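PDB 5J6B: aldehyde dehydrogenase, which probably catalyses the NAD(P)+-dependent oxidation of aldehydes to carboxylic acids or their derivatives, and forms a covalent complex with NADPH. Local coordinates for residues Glu109-Arg112 with Leu113-Phe117; Val31-Lys34 with Tyr35-Lys38. All blocks are in the same frame, centred on the assembly; numbering follows the deposited sequence.

In the fold
Both contacts are local and follow one another along the chain without nesting or crossing. Contact 2 comes first: it closes the tight turn between strand 29-32, an edge strand, within this chain, of the N-terminal sheet, and its antiparallel neighbour 39-43. The chain then runs through helices 48-66, 70-86 and 88-99 before contact 1, which spans about two and a half turns of helix 103-123. The two centres lie about 25 Å apart and the nearest atoms about 12 Å, so they do not touch. Helix 88-99 links them: Ile97 and Glu98 pack against the hairpin, while Phe88, Leu91 and Leu95 receive side chains from helix 103-123.

Contact 1 (Glu109-Arg112 with Leu113-Phe117); sequences EVTR and LIDTF
From Glu109 to Phe117 the backbone is an unbroken stretch of alpha-helix, its i to i+4 bonds including Leu113 N to Glu109 O at 2.8 Å and Asp115 N to Thr111 O at 2.9 Å. It is a largely buried part of helix 103-123, with apolar side chains toward helices 88-99 and 70-86 and polar ones toward Asn166 and Asp450. Val110 and Ile114, one turn apart, meet through CG1 and CD1 at 4.3 Å; their branched aliphatic side chains suit a buried strip, where Val110 also reaches Phe88 and Leu91. Leu113 and Phe117 carry the apolar surface on to helix 70-86, the ring of Phe117 standing edge-to-face with Phe84. Thr111 and Asp115 lie side by side, Thr111 exposed and Asp115 packed on by Ser137 of the second subunit, with Thr111 CG2 3.8 Å from Asp115 OD2. With CG2 anti to its backbone N (chi1 -69° for OG1), Thr111 turns its methyl to the carboxylate, while OG1 makes a weak hydrogen bond to Lys107 O. Glu109 is gripped by Lys101 and the backbone N of Asn166, and Arg112, bent at chi2 and chi3, directs NE into a salt bridge with Asp450. Thr116 OG1 hydrogen-bonds to Asn166 OD1 and lies 3.0 Å from Arg112 O, the carbonyl that also accepts Thr116 N at 2.8 Å.

Contact 2 (Val31-Lys34 with Tyr35-Lys38); sequences VTDK and YTGK
One carboxylate oxygen, Asp33 OD1, takes two successive backbone N-H groups, those of Tyr35 and Thr36, and so pins the start of the turn in this beta-hairpin between strands 29-32 and 39-43. The Tyr35 N bond, 2.7 Å to Asp33 OD1, makes an Asx turn and arrives nearly along the C-O axis, whereas Thr36 N, 3.1 Å from the same Asp33 OD1, comes from above the carboxylate plane, 56° out of it. Asp33 can do this because CG stands anti to its backbone N (chi1 -176°), which swings the short side chain over the N-H groups that follow; a salt bridge from Lys326 to OD2 holds the other oxygen. The backbone closes the loop as well: Gly37 N gives to Asp33 O, and Asp33 N gives to Lys38 O, each at 2.8 Å. Gly37 suits its place because phi is positive (74°), a region less favourable for most residues that carry a CB. The side chains of Asp33 and Thr36 cross at about a right angle, Thr36 OG1 resting 3.3 Å from Asp33 CB. Thr36 OG1 also accepts Lys38 N at 3.2 Å, forming an ST turn. Lys34 is long enough to fold back, with bends at chi2 and chi4, and its ammonium group is shared among the carbonyls of Glu98, Arg189 and Thr32, Lys34 NZ lying 2.8 Å from Thr32 O.

Contact 1 (Glu109-Arg112 with Leu113-Phe117)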
loop_
_atom_site.group_PDB
_atom_site.type_symbol
_atom_site.label_atom_id
_atom_site.label_comp_id
_atom_site.label_asym_id
_atom_site.label_seq_id
_atom_site.Cartn_x
_atom_site.Cartn_y
_atom_site.Cartn_z
ATOM N N GLU A 109 -7.932 -25.633 18.016
ATOM C CA GLU A 109 -7.484 -24.341 18.520
ATOM C C GLU A 109 -5.964 -24.275 18.646
ATOM O O GLU A 109 -5.368 -23.220 18.398
ATOM C CB GLU A 109 -8.132 -24.011 19.861
ATOM C CG GLU A 109 -7.766 -22.591 20.279
ATOM C CD GLU A 109 -8.401 -22.143 21.563
ATOM O OE1 GLU A 109 -7.883 -21.168 22.143
ATOM O OE2 GLU A 109 -9.406 -22.749 21.986
ATOM N N VAL A 110 -5.310 -25.378 19.042
ATOM C CA VAL A 110 -3.847 -25.361 19.095
ATOM C C VAL A 110 -3.273 -25.125 17.704
ATOM O O VAL A 110 -2.260 -24.430 17.544
ATOM C CB VAL A 110 -3.297 -26.663 19.724
ATOM C CG1 VAL A 110 -1.761 -26.633 19.747
ATOM C CG2 VAL A 110 -3.843 -26.857 21.134
ATOM N N THR A 111 -3.921 -25.679 16.671
ATOM C CA THR A 111 -3.517 -25.394 15.295
ATOM C C THR A 111 -3.630 -23.904 14.973
ATOM O O THR A 111 -2.761 -23.333 14.297
ATOM C CB THR A 111 -4.368 -26.217 14.327
ATOM O OG1 THR A 111 -4.024 -27.602 14.454
ATOM C CG2 THR A 111 -4.157 -25.756 12.861
ATOM N N ARG A 112 -4.705 -23.260 15.436
ATOM C CA ARG A 112 -4.852 -21.821 15.240
ATOM C C ARG A 112 -3.793 -21.043 16.014
ATOM O O ARG A 112 -3.251 -20.055 15.504
ATOM C CB ARG A 112 -6.256 -21.375 15.662
ATOM C CG ARG A 112 -7.390 -21.998 14.851
ATOM C CD ARG A 112 -7.650 -21.208 13.599
ATOM N NE ARG A 112 -7.957 -19.811 13.907
ATOM C CZ ARG A 112 -9.160 -19.362 14.253
ATOM N NH1 ARG A 112 -10.177 -20.204 14.331
ATOM N NH2 ARG A 112 -9.346 -18.069 14.522
ATOM N N LEU A 113 -3.487 -21.473 17.246
ATOM C CA LEU A 113 -2.409 -20.853 18.012
ATOM C C LEU A 113 -1.133 -20.814 17.194
ATOM O O LEU A 113 -0.457 -19.781 17.097
ATOM C CB LEU A 113 -2.181 -21.628 19.313
ATOM C CG LEU A 113 -0.915 -21.281 20.095
ATOM C CD1 LEU A 113 -0.997 -19.852 20.630
ATOM C CD2 LEU A 113 -0.691 -22.268 21.230
ATOM N N ILE A 114 -0.814 -21.944 16.568
ATOM C CA ILE A 114 0.372 -22.045 15.731
ATOM C C ILE A 114 0.263 -21.105 14.535
ATOM O O ILE A 114 1.189 -20.336 14.245
ATOM C CB ILE A 114 0.573 -23.508 15.295
ATOM C CG1 ILE A 114 1.041 -24.345 16.497
ATOM C CG2 ILE A 114 1.544 -23.572 14.114
ATOM C CD1 ILE A 114 0.817 -25.834 16.346
ATOM N N ASP A 115 -0.870 -21.155 13.819
ATOM C CA ASP A 115 -1.056 -20.261 12.675
ATOM C C ASP A 115 -0.903 -18.794 13.067
ATOM O O ASP A 115 -0.292 -18.007 12.336
ATOM C CB ASP A 115 -2.430 -20.479 12.046
ATOM C CG ASP A 115 -2.589 -21.856 11.421
ATOM O OD1 ASP A 115 -1.575 -22.459 11.013
ATOM O OD2 ASP A 115 -3.748 -22.323 11.323
ATOM N N THR A 116 -1.485 -18.395 14.199
ATOM C CA THR A 116 -1.439 -16.990 14.592
ATOM C C THR A 116 -0.001 -16.541 14.846
ATOM O O THR A 116 0.419 -15.475 14.377
ATOM C CB THR A 116 -2.328 -16.770 15.826
ATOM O OG1 THR A 116 -3.686 -17.088 15.500
ATOM C CG2 THR A 116 -2.257 -15.317 16.338
ATOM N N PHE A 117 0.785 -17.362 15.557
ATOM C CA PHE A 117 2.191 -17.027 15.768
ATOM C C PHE A 117 2.975 -17.068 14.467
ATOM O O PHE A 117 3.907 -16.275 14.277
ATOM C CB PHE A 117 2.815 -17.979 16.800
ATOM C CG PHE A 117 2.664 -17.499 18.214
ATOM C CD1 PHE A 117 1.441 -17.608 18.866
ATOM C CD2 PHE A 117 3.733 -16.921 18.883
ATOM C CE1 PHE A 117 1.285 -17.140 20.158
ATOM C CE2 PHE A 117 3.589 -16.461 20.172
ATOM C CZ PHE A 117 2.360 -16.575 20.817
#

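Contact 2 (Val31-Lys34 with Tyr35-Lys38)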
loop_
_atom_site.group_PDB
_atom_site.type_symbol
_atom_site.label_atom_id
_atom_site.label_comp_id
_atom_site.label_asym_id
_atom_site.label_seq_id
_atom_site.Cartn_x
_atom_site.Cartn_y
_atom_site.Cartn_z
ATOM N N VAL A 31 -7.988 -24.620 39.442
ATOM C CA VAL A 31 -8.552 -24.738 38.100
ATOM C C VAL A 31 -9.264 -26.077 38.028
ATOM O O VAL A 31 -8.657 -27.120 38.303
ATOM C CB VAL A 31 -7.484 -24.625 37.004
ATOM C CG1 VAL A 31 -8.148 -24.657 35.601
ATOM C CG2 VAL A 31 -6.686 -23.351 37.189
ATOM N N THR A 32 -10.547 -26.046 37.687
ATOM C CA THR A 32 -11.360 -27.249 37.635
ATOM C C THR A 32 -11.401 -27.825 36.231
ATOM O O THR A 32 -11.331 -27.103 35.229
ATOM C CB THR A 32 -12.796 -26.982 38.102
ATOM O OG1 THR A 32 -13.411 -25.987 37.262
ATOM C CG2 THR A 32 -12.815 -26.530 39.562
ATOM N N ASP A 33 -11.487 -29.151 36.177
ATOM C CA ASP A 33 -11.977 -29.826 34.986
ATOM C C ASP A 33 -13.440 -29.451 34.792
ATOM O O ASP A 33 -14.288 -29.779 35.626
ATOM C CB ASP A 33 -11.816 -31.344 35.142
ATOM C CG ASP A 33 -12.216 -32.114 33.895
ATOM O OD1 ASP A 33 -13.322 -31.877 33.351
ATOM O OD2 ASP A 33 -11.410 -32.962 33.449
ATOM N N LYS A 34 -13.744 -28.770 33.685
ATOM C CA LYS A 34 -15.101 -28.264 33.515
ATOM C C LYS A 34 -16.116 -29.366 33.221
ATOM O O LYS A 34 -17.319 -29.097 33.248
ATOM C CB LYS A 34 -15.120 -27.188 32.419
ATOM C CG LYS A 34 -14.242 -25.976 32.739
ATOM C CD LYS A 34 -14.626 -25.299 34.070
ATOM C CE LYS A 34 -13.658 -24.158 34.432
ATOM N NZ LYS A 34 -12.215 -24.577 34.318
ATOM N N TYR A 35 -15.682 -30.600 32.977
ATOM C CA TYR A 35 -16.657 -31.673 32.829
ATOM C C TYR A 35 -16.918 -32.403 34.148
ATOM O O TYR A 35 -18.074 -32.651 34.514
ATOM C CB TYR A 35 -16.194 -32.657 31.750
ATOM C CG TYR A 35 -17.157 -33.803 31.541
ATOM C CD1 TYR A 35 -18.438 -33.574 31.056
ATOM C CD2 TYR A 35 -16.784 -35.112 31.826
ATOM C CE1 TYR A 35 -19.322 -34.609 30.862
ATOM C CE2 TYR A 35 -17.664 -36.167 31.642
ATOM C CZ TYR A 35 -18.932 -35.908 31.158
ATOM O OH TYR A 35 -19.818 -36.937 30.971
ATOM N N THR A 36 -15.861 -32.761 34.872
ATOM C CA THR A 36 -16.007 -33.505 36.112
ATOM C C THR A 36 -16.222 -32.623 37.333
ATOM O O THR A 36 -16.591 -33.149 38.387
ATOM C CB THR A 36 -14.774 -34.373 36.368
ATOM O OG1 THR A 36 -13.670 -33.524 36.702
ATOM C CG2 THR A 36 -14.433 -35.211 35.127
ATOM N N GLY A 37 -15.988 -31.316 37.228
ATOM C CA GLY A 37 -16.036 -30.423 38.370
ATOM C C GLY A 37 -14.866 -30.536 39.320
ATOM O O GLY A 37 -14.723 -29.686 40.212
ATOM N N LYS A 38 -14.019 -31.543 39.159
ATOM C CA LYS A 38 -12.932 -31.794 40.088
ATOM C C LYS A 38 -11.775 -30.834 39.830
ATOM O O LYS A 38 -11.483 -30.487 38.682
ATOM C CB LYS A 38 -12.482 -33.243 39.929
ATOM C CG LYS A 38 -11.735 -33.820 41.075
ATOM C CD LYS A 38 -11.471 -35.274 40.761
ATOM C CE LYS A 38 -10.421 -35.848 41.662
ATOM N NZ LYS A 38 -10.079 -37.198 41.181
#